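Acetylxylan esterase A (Aspergillus awamori, PDB 5X6S) removes acetyl side groups from the backbone of acetylated xylans, acting as a secreted carbohydrate esterase of family CE1 in fungal xylan degradation. Local coordinates at residues T85-A96 and M124-L135; S143-Y151 and W176-Y184. All coordinates share one frame; numbering follows the deposited sequence.

Contact 1 of 2, residues T85-A96 and M124-L135; sequences THNGGGNSNSIA and MTNVMAATYPEL. With NA (sodium ion), chain G.
The methyl group of A96 lies over one face of the Y132 ring, its CB 3.8 Å from the ring centroid in a CH-pi contact. Y132, the first residue to leave the helix that starts at 120, turns its phenol back against the other segment: with CG beside its own backbone N (chi1 -54°), the ring runs past S92 and ends in the turn T85-G88. There its OH accepts a bond from N87 N (2.8 Å, bent to 138°), and water 1, in the ring plane at the edge, joins the OH to T85 O and S92 OG. S92 OG also bonds T83 O, which extends the network beyond the two segments.

H86 meets the end of the same helix. Its ND1 donates to T131 O at 2.8 Å, nearly in line with the carbonyl, and E134 OE2 stands at the ring edge, 3.1 Å from H86 CE1. On its other nitrogen, NE2, H86 bonds D109 of the second subunit, while the backbone O of E134 binds a sodium ion shared with E134 of that subunit.

Deeper down, the helix segments 91-96 and 124-131 cross at -73°, with their axes 10.0 Å apart. S92 is a knob among M124, V127, M128 and T131; both methionine chains bend at chi2 and chi3, and M128 SD comes to 3.6 Å from S92 CB. I95 CD1 reaches M124 CG at 3.8 Å, while M124 CE packs on N91 CB.

Two helices of the alpha/beta-hydrolase fold are thus joined by an apolar, sulfur-rich interior and a polar rim. With ND1 donating to a carbonyl and NE2 bonded to an aspartate, H86 may well be protonated, a state the carboxylate of E134 would also favour.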
loop_
_atom_site.group_PDB
_atom_site.type_symbol
_atom_site.label_atom_id
_atom_site.label_comp_id
_atom_site.label_asym_id
_atom_site.label_seq_id
_atom_site.Cartn_x
_atom_site.Cartn_y
_atom_site.Cartn_z
ATOM N N THR A 85 -1.361 -16.773 -7.751
ATOM C CA THR A 85 -1.106 -16.734 -6.314
ATOM C C THR A 85 -0.148 -15.593 -5.984
ATOM O O THR A 85 0.855 -15.409 -6.671
ATOM C CB THR A 85 -0.589 -18.098 -5.802
ATOM O OG1 THR A 85 0.518 -18.489 -6.580
ATOM C CG2 THR A 85 -1.623 -19.201 -6.009
ATOM N N HIS A 86 -0.460 -14.849 -4.929
ATOM C CA HIS A 86 0.458 -13.828 -4.366
ATOM C C HIS A 86 1.808 -14.527 -4.131
ATOM O O HIS A 86 1.855 -15.599 -3.468
ATOM C CB HIS A 86 -0.098 -13.314 -3.016
ATOM C CG HIS A 86 0.746 -12.286 -2.328
ATOM N ND1 HIS A 86 0.852 -10.977 -2.768
ATOM C CD2 HIS A 86 1.484 -12.357 -1.194
ATOM C CE1 HIS A 86 1.618 -10.294 -1.941
ATOM N NE2 HIS A 86 2.013 -11.105 -0.977
ATOM N N ASN A 87 2.873 -13.949 -4.660
ATOM C CA ASN A 87 4.215 -14.492 -4.533
ATOM C C ASN A 87 4.379 -15.896 -5.174
ATOM O O ASN A 87 5.311 -16.628 -4.867
ATOM C CB ASN A 87 4.657 -14.464 -3.038
ATOM C CG ASN A 87 4.831 -13.059 -2.499
ATOM O OD1 ASN A 87 4.960 -12.114 -3.255
ATOM N ND2 ASN A 87 4.803 -12.916 -1.196
ATOM N N GLY A 88 3.508 -16.247 -6.108
ATOM C CA GLY A 88 3.600 -17.490 -6.833
ATOM C C GLY A 88 4.700 -17.593 -7.886
ATOM O O GLY A 88 4.921 -18.655 -8.432
ATOM N N GLY A 89 5.312 -16.476 -8.267
ATOM C CA GLY A 89 6.435 -16.495 -9.234
ATOM C C GLY A 89 6.039 -16.425 -10.690
ATOM O O GLY A 89 6.899 -16.495 -11.582
ATOM N N GLY A 90 4.735 -16.308 -10.965
ATOM C CA GLY A 90 4.257 -16.238 -12.345
ATOM C C GLY A 90 4.378 -14.844 -12.943
ATOM O O GLY A 90 4.960 -13.943 -12.291
ATOM N N ASN A 91 3.860 -14.636 -14.162
ATOM C CA ASN A 91 3.880 -13.357 -14.834
ATOM C C ASN A 91 3.439 -12.233 -13.902
ATOM O O ASN A 91 4.016 -11.171 -13.888
ATOM C CB ASN A 91 2.931 -13.275 -16.032
ATOM C CG ASN A 91 3.363 -14.038 -17.273
ATOM O OD1 ASN A 91 2.605 -14.131 -18.176
ATOM N ND2 ASN A 91 4.565 -14.551 -17.320
ATOM N N SER A 92 2.391 -12.484 -13.150
ATOM C CA SER A 92 1.859 -11.457 -12.258
ATOM C C SER A 92 2.868 -10.946 -11.212
ATOM O O SER A 92 2.937 -9.722 -10.912
ATOM C CB SER A 92 0.575 -11.953 -11.613
ATOM O OG SER A 92 0.762 -13.215 -10.986
ATOM N N ASN A 93 3.646 -11.873 -10.667
ATOM C CA ASN A 93 4.733 -11.598 -9.745
ATOM C C ASN A 93 5.802 -10.695 -10.404
ATOM O O ASN A 93 6.274 -9.767 -9.814
ATOM C CB ASN A 93 5.345 -12.900 -9.252
ATOM C CG ASN A 93 5.994 -12.813 -7.870
ATOM O OD1 ASN A 93 6.043 -13.799 -7.165
ATOM N ND2 ASN A 93 6.451 -11.657 -7.487
ATOM N N SER A 94 6.136 -10.991 -11.648
ATOM C CA SER A 94 7.038 -10.168 -12.385
ATOM C C SER A 94 6.552 -8.735 -12.506
ATOM O O SER A 94 7.326 -7.807 -12.268
ATOM C CB SER A 94 7.273 -10.784 -13.768
ATOM O OG SER A 94 8.054 -11.974 -13.639
ATOM N N ILE A 95 5.278 -8.555 -12.874
ATOM C CA ILE A 95 4.704 -7.230 -13.014
ATOM C C ILE A 95 4.776 -6.474 -11.682
ATOM O O ILE A 95 5.120 -5.272 -11.634
ATOM C CB ILE A 95 3.245 -7.297 -13.551
ATOM C CG1 ILE A 95 3.247 -7.857 -14.996
ATOM C CG2 ILE A 95 2.604 -5.914 -13.528
ATOM C CD1 ILE A 95 1.839 -8.063 -15.546
ATOM N N ALA A 96 4.486 -7.166 -10.592
ATOM C CA ALA A 96 4.596 -6.598 -9.251
ATOM C C ALA A 96 5.999 -6.021 -9.004
ATOM O O ALA A 96 6.137 -4.885 -8.502
ATOM C CB ALA A 96 4.284 -7.633 -8.223
ATOM N N MET A 124 -5.354 -9.911 -17.073
ATOM C CA MET A 124 -4.201 -9.758 -16.170
ATOM C C MET A 124 -4.440 -8.606 -15.194
ATOM O O MET A 124 -4.028 -8.677 -14.020
ATOM C CB MET A 124 -2.916 -9.584 -16.978
ATOM C CG MET A 124 -1.669 -9.340 -16.095
ATOM S SD MET A 124 -1.382 -10.598 -14.845
ATOM C CE MET A 124 -0.458 -11.771 -15.804
ATOM N N THR A 125 -5.167 -7.572 -15.616
ATOM C CA THR A 125 -5.480 -6.507 -14.684
ATOM C C THR A 125 -6.261 -7.035 -13.475
ATOM O O THR A 125 -5.958 -6.685 -12.325
ATOM C CB THR A 125 -6.207 -5.322 -15.408
ATOM O OG1 THR A 125 -5.298 -4.764 -16.355
ATOM C CG2 THR A 125 -6.605 -4.229 -14.462
ATOM N N ASN A 126 -7.266 -7.868 -13.722
ATOM C CA ASN A 126 -8.038 -8.460 -12.651
ATOM C C ASN A 126 -7.159 -9.329 -11.807
ATOM O O ASN A 126 -7.262 -9.301 -10.627
ATOM C CB ASN A 126 -9.229 -9.246 -13.132
ATOM C CG ASN A 126 -10.386 -8.353 -13.534
ATOM O OD1 ASN A 126 -10.758 -7.427 -12.858
ATOM N ND2 ASN A 126 -10.887 -8.618 -14.674
ATOM N N VAL A 127 -6.290 -10.078 -12.430
ATOM C CA VAL A 127 -5.351 -10.973 -11.704
ATOM C C VAL A 127 -4.425 -10.157 -10.788
ATOM O O VAL A 127 -4.202 -10.512 -9.594
ATOM C CB VAL A 127 -4.580 -11.904 -12.651
ATOM C CG1 VAL A 127 -3.452 -12.653 -11.913
ATOM C CG2 VAL A 127 -5.513 -12.940 -13.284
ATOM N N MET A 128 -3.898 -9.053 -11.306
ATOM C CA MET A 128 -2.993 -8.174 -10.506
ATOM C C MET A 128 -3.719 -7.599 -9.300
ATOM O O MET A 128 -3.155 -7.482 -8.221
ATOM C CB MET A 128 -2.453 -7.013 -11.340
ATOM C CG MET A 128 -1.441 -7.406 -12.457
ATOM S SD MET A 128 -0.029 -8.382 -11.852
ATOM C CE MET A 128 0.580 -7.264 -10.570
ATOM N N ALA A 129 -4.974 -7.196 -9.489
ATOM C CA ALA A 129 -5.773 -6.679 -8.380
ATOM C C ALA A 129 -5.922 -7.729 -7.252
ATOM O O ALA A 129 -5.928 -7.388 -6.088
ATOM C CB ALA A 129 -7.137 -6.225 -8.879
ATOM N N ALA A 130 -6.101 -8.976 -7.625
ATOM C CA ALA A 130 -6.313 -10.088 -6.699
ATOM C C ALA A 130 -5.030 -10.626 -6.077
ATOM O O ALA A 130 -5.037 -11.058 -4.912
ATOM C CB ALA A 130 -7.013 -11.204 -7.425
ATOM N N THR A 131 -3.943 -10.640 -6.837
ATOM C CA THR A 131 -2.692 -11.267 -6.370
ATOM C C THR A 131 -1.777 -10.262 -5.646
ATOM O O THR A 131 -1.104 -10.650 -4.699
ATOM C CB THR A 131 -1.898 -11.934 -7.513
ATOM O OG1 THR A 131 -1.775 -11.030 -8.621
ATOM C CG2 THR A 131 -2.559 -13.248 -7.981
ATOM N N TYR A 132 -1.729 -9.003 -6.119
ATOM C CA TYR A 132 -0.949 -7.899 -5.498
ATOM C C TYR A 132 -1.840 -6.681 -5.139
ATOM O O TYR A 132 -1.538 -5.550 -5.492
ATOM C CB TYR A 132 0.316 -7.545 -6.360
ATOM C CG TYR A 132 1.103 -8.785 -6.583
ATOM C CD1 TYR A 132 2.104 -9.169 -5.685
ATOM C CD2 TYR A 132 0.786 -9.662 -7.630
ATOM C CE1 TYR A 132 2.773 -10.356 -5.843
ATOM C CE2 TYR A 132 1.462 -10.854 -7.800
ATOM C CZ TYR A 132 2.445 -11.201 -6.875
ATOM O OH TYR A 132 3.084 -12.405 -7.015
ATOM N N PRO A 133 -2.980 -6.922 -4.417
ATOM C CA PRO A 133 -3.894 -5.797 -4.092
ATOM C C PRO A 133 -3.209 -4.618 -3.396
ATOM O O PRO A 133 -3.580 -3.470 -3.623
ATOM C CB PRO A 133 -4.922 -6.449 -3.152
ATOM C CG PRO A 133 -4.211 -7.657 -2.587
ATOM C CD PRO A 133 -3.418 -8.167 -3.759
ATOM N N GLU A 134 -2.173 -4.914 -2.601
ATOM C CA GLU A 134 -1.387 -3.926 -1.845
ATOM C C GLU A 134 -0.694 -2.871 -2.690
ATOM O O GLU A 134 -0.408 -1.810 -2.194
ATOM C CB GLU A 134 -0.337 -4.619 -0.947
ATOM C CG GLU A 134 0.873 -5.285 -1.667
ATOM C CD GLU A 134 0.617 -6.670 -2.254
ATOM O OE1 GLU A 134 -0.542 -7.148 -2.194
ATOM O OE2 GLU A 134 1.572 -7.301 -2.786
ATOM N N LEU A 135 -0.420 -3.173 -3.971
ATOM C CA LEU A 135 0.304 -2.238 -4.815
ATOM C C LEU A 135 -0.564 -1.133 -5.478
ATOM O O LEU A 135 -0.045 -0.072 -5.842
ATOM C CB LEU A 135 1.072 -3.004 -5.904
ATOM C CG LEU A 135 2.192 -3.901 -5.416
ATOM C CD1 LEU A 135 2.813 -4.633 -6.613
ATOM C CD2 LEU A 135 3.252 -3.154 -4.609
HETATM NA NA NA G . 0.647 0.034 -0.160
HETATM O O HOH W 1 2.229 -14.110 -8.789
HETATM O O HOH W 2 1.158 -1.863 1.216
HETATM O O HOH W 3 0.261 1.348 -1.613
#

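Contact 2 of 2, residues S143-Y151 and W176-Y184; sequences SGVSAGCFY and WASIAEAMY. With NAG (2-acetamido-2-deoxy-beta-D-glucopyranose), chain C.
Two overlapping turns, type II over S146-C149 and type I over G148-Y151, fold the loop against the helix through W176, bringing the CA atoms of A147 and A180 to 6.2 Å. The indole of W176 carries much of the contact. S146 presses on its six-membered ring from above: with OG held between the backbone N and the carbonyl carbon (chi1 58°), the hydroxyl oxygen lies over that face, 3.2 Å from W176 CH2, and S146 CB stands 4.2 Å from the ring centroid, almost on the normal. C149 approaches the same end of the indole obliquely, its CB 3.8 Å from W176 CH2, while its SG, tied to C164 in a disulfide, makes a sulfur-aromatic contact. W176 NE1 bonds E212, which anchors the indole to helix 208-221.

One helical turn further on, I179 CG2 touches A147 O at 3.7 Å. The extended chain of M183 brings its methyl tightly against the backbone of G148, with CE 3.5 Å from G148 CA. G148, third in the type II turn (phi 91°), has a bare CA that permits this approach.

Beside C149 and the W176 ring edge, O6 of the N-acetylglucosamine donates to C149 O (2.8 Å), and its O3 lies in plane at the edge of the Y151 ring. This sugar belongs to the protein's own glycan, whose predicted attachment point, N161, bonds Y151 O through its side chain. The segments thus meet by van der Waals, CH-pi and sulfur-aromatic contacts without a mutual hydrogen bond; turn bonds, Q216 and the glycan hold the loop, as does the covalent disulfide.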
loop_
_atom_site.group_PDB
_atom_site.type_symbol
_atom_site.label_atom_id
_atom_site.label_comp_id
_atom_site.label_asym_id
_atom_site.label_seq_id
_atom_site.Cartn_x
_atom_site.Cartn_y
_atom_site.Cartn_z
ATOM N N SER A 143 -12.496 -4.874 -21.230
ATOM C CA SER A 143 -12.868 -6.154 -21.898
ATOM C C SER A 143 -11.981 -7.322 -21.501
ATOM O O SER A 143 -11.164 -7.816 -22.296
ATOM C CB SER A 143 -12.877 -6.001 -23.423
ATOM O OG SER A 143 -13.616 -4.845 -23.827
ATOM N N GLY A 144 -12.107 -7.747 -20.253
ATOM C CA GLY A 144 -11.361 -8.888 -19.757
ATOM C C GLY A 144 -12.301 -9.997 -19.255
ATOM O O GLY A 144 -13.472 -10.077 -19.658
ATOM N N VAL A 145 -11.780 -10.832 -18.370
ATOM C CA VAL A 145 -12.570 -11.847 -17.641
ATOM C C VAL A 145 -12.159 -11.747 -16.186
ATOM O O VAL A 145 -11.110 -11.180 -15.883
ATOM C CB VAL A 145 -12.395 -13.286 -18.166
ATOM C CG1 VAL A 145 -12.666 -13.365 -19.657
ATOM C CG2 VAL A 145 -11.025 -13.855 -17.833
ATOM N N SER A 146 -13.018 -12.256 -15.293
ATOM C CA SER A 146 -12.839 -12.135 -13.837
ATOM C C SER A 146 -11.527 -12.840 -13.422
ATOM O O SER A 146 -11.032 -13.687 -14.147
ATOM C CB SER A 146 -14.037 -12.734 -13.095
ATOM O OG SER A 146 -14.181 -14.109 -13.465
ATOM N N ALA A 147 -10.981 -12.449 -12.275
ATOM C CA ALA A 147 -9.771 -13.073 -11.790
ATOM C C ALA A 147 -10.077 -14.539 -11.494
ATOM O O ALA A 147 -10.992 -14.868 -10.715
ATOM C CB ALA A 147 -9.247 -12.362 -10.531
ATOM N N GLY A 148 -9.343 -15.414 -12.146
ATOM C CA GLY A 148 -9.471 -16.847 -11.969
ATOM C C GLY A 148 -10.461 -17.476 -12.925
ATOM O O GLY A 148 -10.625 -18.662 -12.895
ATOM N N CYS A 149 -11.083 -16.690 -13.804
ATOM C CA CYS A 149 -11.916 -17.252 -14.880
ATOM C C CYS A 149 -11.093 -18.057 -15.888
ATOM O O CYS A 149 -11.596 -19.007 -16.511
ATOM C CB CYS A 149 -12.722 -16.125 -15.550
ATOM S SG CYS A 149 -14.156 -16.654 -16.564
ATOM N N PHE A 150 -9.807 -17.704 -16.057
ATOM C CA PHE A 150 -8.938 -18.453 -16.958
ATOM C C PHE A 150 -8.121 -19.509 -16.247
ATOM O O PHE A 150 -7.234 -20.122 -16.857
ATOM C CB PHE A 150 -8.014 -17.545 -17.804
ATOM C CG PHE A 150 -8.497 -17.306 -19.215
ATOM C CD1 PHE A 150 -9.864 -17.113 -19.494
ATOM C CD2 PHE A 150 -7.586 -17.236 -20.271
ATOM C CE1 PHE A 150 -10.296 -16.855 -20.789
ATOM C CE2 PHE A 150 -8.010 -16.957 -21.572
ATOM C CZ PHE A 150 -9.385 -16.777 -21.830
ATOM N N TYR A 151 -8.426 -19.728 -14.984
ATOM C CA TYR A 151 -7.887 -20.904 -14.251
ATOM C C TYR A 151 -7.749 -22.112 -15.175
ATOM O O TYR A 151 -8.669 -22.455 -15.943
ATOM C CB TYR A 151 -8.808 -21.232 -13.077
ATOM C CG TYR A 151 -8.515 -22.530 -12.372
ATOM C CD1 TYR A 151 -7.519 -22.614 -11.387
ATOM C CD2 TYR A 151 -9.263 -23.691 -12.672
ATOM C CE1 TYR A 151 -7.280 -23.806 -10.710
ATOM C CE2 TYR A 151 -9.026 -24.887 -12.029
ATOM C CZ TYR A 151 -8.060 -24.957 -11.056
ATOM O OH TYR A 151 -7.865 -26.162 -10.446
ATOM N N TRP A 176 -17.109 -16.217 -6.755
ATOM C CA TRP A 176 -16.034 -15.425 -7.366
ATOM C C TRP A 176 -15.171 -14.709 -6.329
ATOM O O TRP A 176 -13.948 -14.626 -6.504
ATOM C CB TRP A 176 -16.541 -14.392 -8.363
ATOM C CG TRP A 176 -16.952 -14.916 -9.668
ATOM C CD1 TRP A 176 -18.185 -14.768 -10.245
ATOM C CD2 TRP A 176 -16.149 -15.642 -10.621
ATOM N NE1 TRP A 176 -18.192 -15.387 -11.472
ATOM C CE2 TRP A 176 -16.966 -15.907 -11.741
ATOM C CE3 TRP A 176 -14.815 -16.073 -10.645
ATOM C CZ2 TRP A 176 -16.513 -16.609 -12.859
ATOM C CZ3 TRP A 176 -14.364 -16.775 -11.746
ATOM C CH2 TRP A 176 -15.210 -17.046 -12.834
ATOM N N ALA A 177 -15.789 -14.174 -5.270
ATOM C CA ALA A 177 -15.057 -13.472 -4.229
ATOM C C ALA A 177 -14.106 -14.463 -3.529
ATOM O O ALA A 177 -12.949 -14.120 -3.269
ATOM C CB ALA A 177 -15.983 -12.831 -3.234
ATOM N N SER A 178 -14.575 -15.684 -3.265
ATOM C CA SER A 178 -13.700 -16.757 -2.729
ATOM C C SER A 178 -12.515 -17.084 -3.609
ATOM O O SER A 178 -11.426 -17.345 -3.111
ATOM C CB SER A 178 -14.459 -18.075 -2.521
ATOM O OG SER A 178 -15.341 -17.846 -1.464
ATOM N N ILE A 179 -12.753 -17.111 -4.906
ATOM C CA ILE A 179 -11.694 -17.359 -5.876
ATOM C C ILE A 179 -10.663 -16.230 -5.808
ATOM O O ILE A 179 -9.456 -16.510 -5.831
ATOM C CB ILE A 179 -12.251 -17.602 -7.288
ATOM C CG1 ILE A 179 -12.948 -18.980 -7.300
ATOM C CG2 ILE A 179 -11.162 -17.662 -8.342
ATOM C CD1 ILE A 179 -13.898 -19.144 -8.456
ATOM N N ALA A 180 -11.138 -14.990 -5.669
ATOM C CA ALA A 180 -10.237 -13.834 -5.656
ATOM C C ALA A 180 -9.455 -13.793 -4.330
ATOM O O ALA A 180 -8.233 -13.559 -4.309
ATOM C CB ALA A 180 -11.034 -12.545 -5.875
ATOM N N GLU A 181 -10.160 -14.041 -3.233
ATOM C CA GLU A 181 -9.563 -14.050 -1.911
ATOM C C GLU A 181 -8.444 -15.106 -1.839
ATOM O O GLU A 181 -7.403 -14.868 -1.219
ATOM C CB GLU A 181 -10.636 -14.278 -0.848
ATOM C CG GLU A 181 -10.202 -14.001 0.605
ATOM C CD GLU A 181 -9.307 -15.107 1.254
ATOM O OE1 GLU A 181 -9.361 -16.296 0.795
ATOM O OE2 GLU A 181 -8.569 -14.774 2.231
ATOM N N ALA A 182 -8.670 -16.262 -2.467
ATOM C CA ALA A 182 -7.744 -17.370 -2.387
ATOM C C ALA A 182 -6.382 -17.050 -3.066
ATOM O O ALA A 182 -5.362 -17.700 -2.808
ATOM C CB ALA A 182 -8.364 -18.594 -3.026
ATOM N N MET A 183 -6.392 -16.034 -3.947
ATOM C CA MET A 183 -5.165 -15.623 -4.640
ATOM C C MET A 183 -4.193 -14.910 -3.682
ATOM O O MET A 183 -3.003 -14.813 -3.973
ATOM C CB MET A 183 -5.507 -14.732 -5.820
ATOM C CG MET A 183 -6.442 -15.444 -6.789
ATOM S SD MET A 183 -6.495 -14.714 -8.422
ATOM C CE MET A 183 -7.591 -15.886 -9.181
ATOM N N TYR A 184 -4.702 -14.326 -2.610
ATOM C CA TYR A 184 -3.865 -13.909 -1.507
ATOM C C TYR A 184 -4.586 -14.285 -0.210
ATOM O O TYR A 184 -5.183 -13.411 0.442
ATOM C CB TYR A 184 -3.553 -12.388 -1.562
ATOM C CG TYR A 184 -2.511 -11.893 -0.597
ATOM C CD1 TYR A 184 -1.981 -12.710 0.398
ATOM C CD2 TYR A 184 -2.021 -10.572 -0.678
ATOM C CE1 TYR A 184 -1.023 -12.239 1.267
ATOM C CE2 TYR A 184 -1.090 -10.095 0.210
ATOM C CZ TYR A 184 -0.592 -10.913 1.196
ATOM O OH TYR A 184 0.329 -10.431 2.116
HETATM C C1 NAG C . -11.941 -23.013 -17.090
HETATM C C2 NAG C . -11.450 -24.281 -16.378
HETATM C C3 NAG C . -12.419 -24.739 -15.286
HETATM C C4 NAG C . -12.752 -23.606 -14.318
HETATM C C5 NAG C . -13.147 -22.340 -15.103
HETATM C C6 NAG C . -13.277 -21.148 -14.179
HETATM C C7 NAG C . -10.204 -25.921 -17.710
HETATM C C8 NAG C . -10.266 -26.935 -18.807
HETATM N N2 NAG C . -11.324 -25.320 -17.377
HETATM O O3 NAG C . -11.835 -25.846 -14.626
HETATM O O4 NAG C . -13.827 -23.875 -13.435
HETATM O O5 NAG C . -12.255 -21.990 -16.156
HETATM O O6 NAG C . -13.685 -20.040 -14.968
HETATM O O7 NAG C . -9.112 -25.673 -17.181
#

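How the contacts relate
Contact 1 closes before contact 2 opens along the chain, yet their centres lie only 11 Å apart and they meet directly at two places. H86 N of contact 1 probably bonds M183 O of contact 2 (2.7 Å), with the rings of H86 and Y184 stacked beside it; N126 ND2 similarly reaches V145 O at 2.8 Å. Helix 120-131 is thus gripped by 85-96 and also touched by both segments of contact 2. That helix follows the probable nucleophile elbow: the side chain of M124 is about 10 Å from that of S119, the charge-relay serine inferred by similarity, whereas contact 2 borders the glycan.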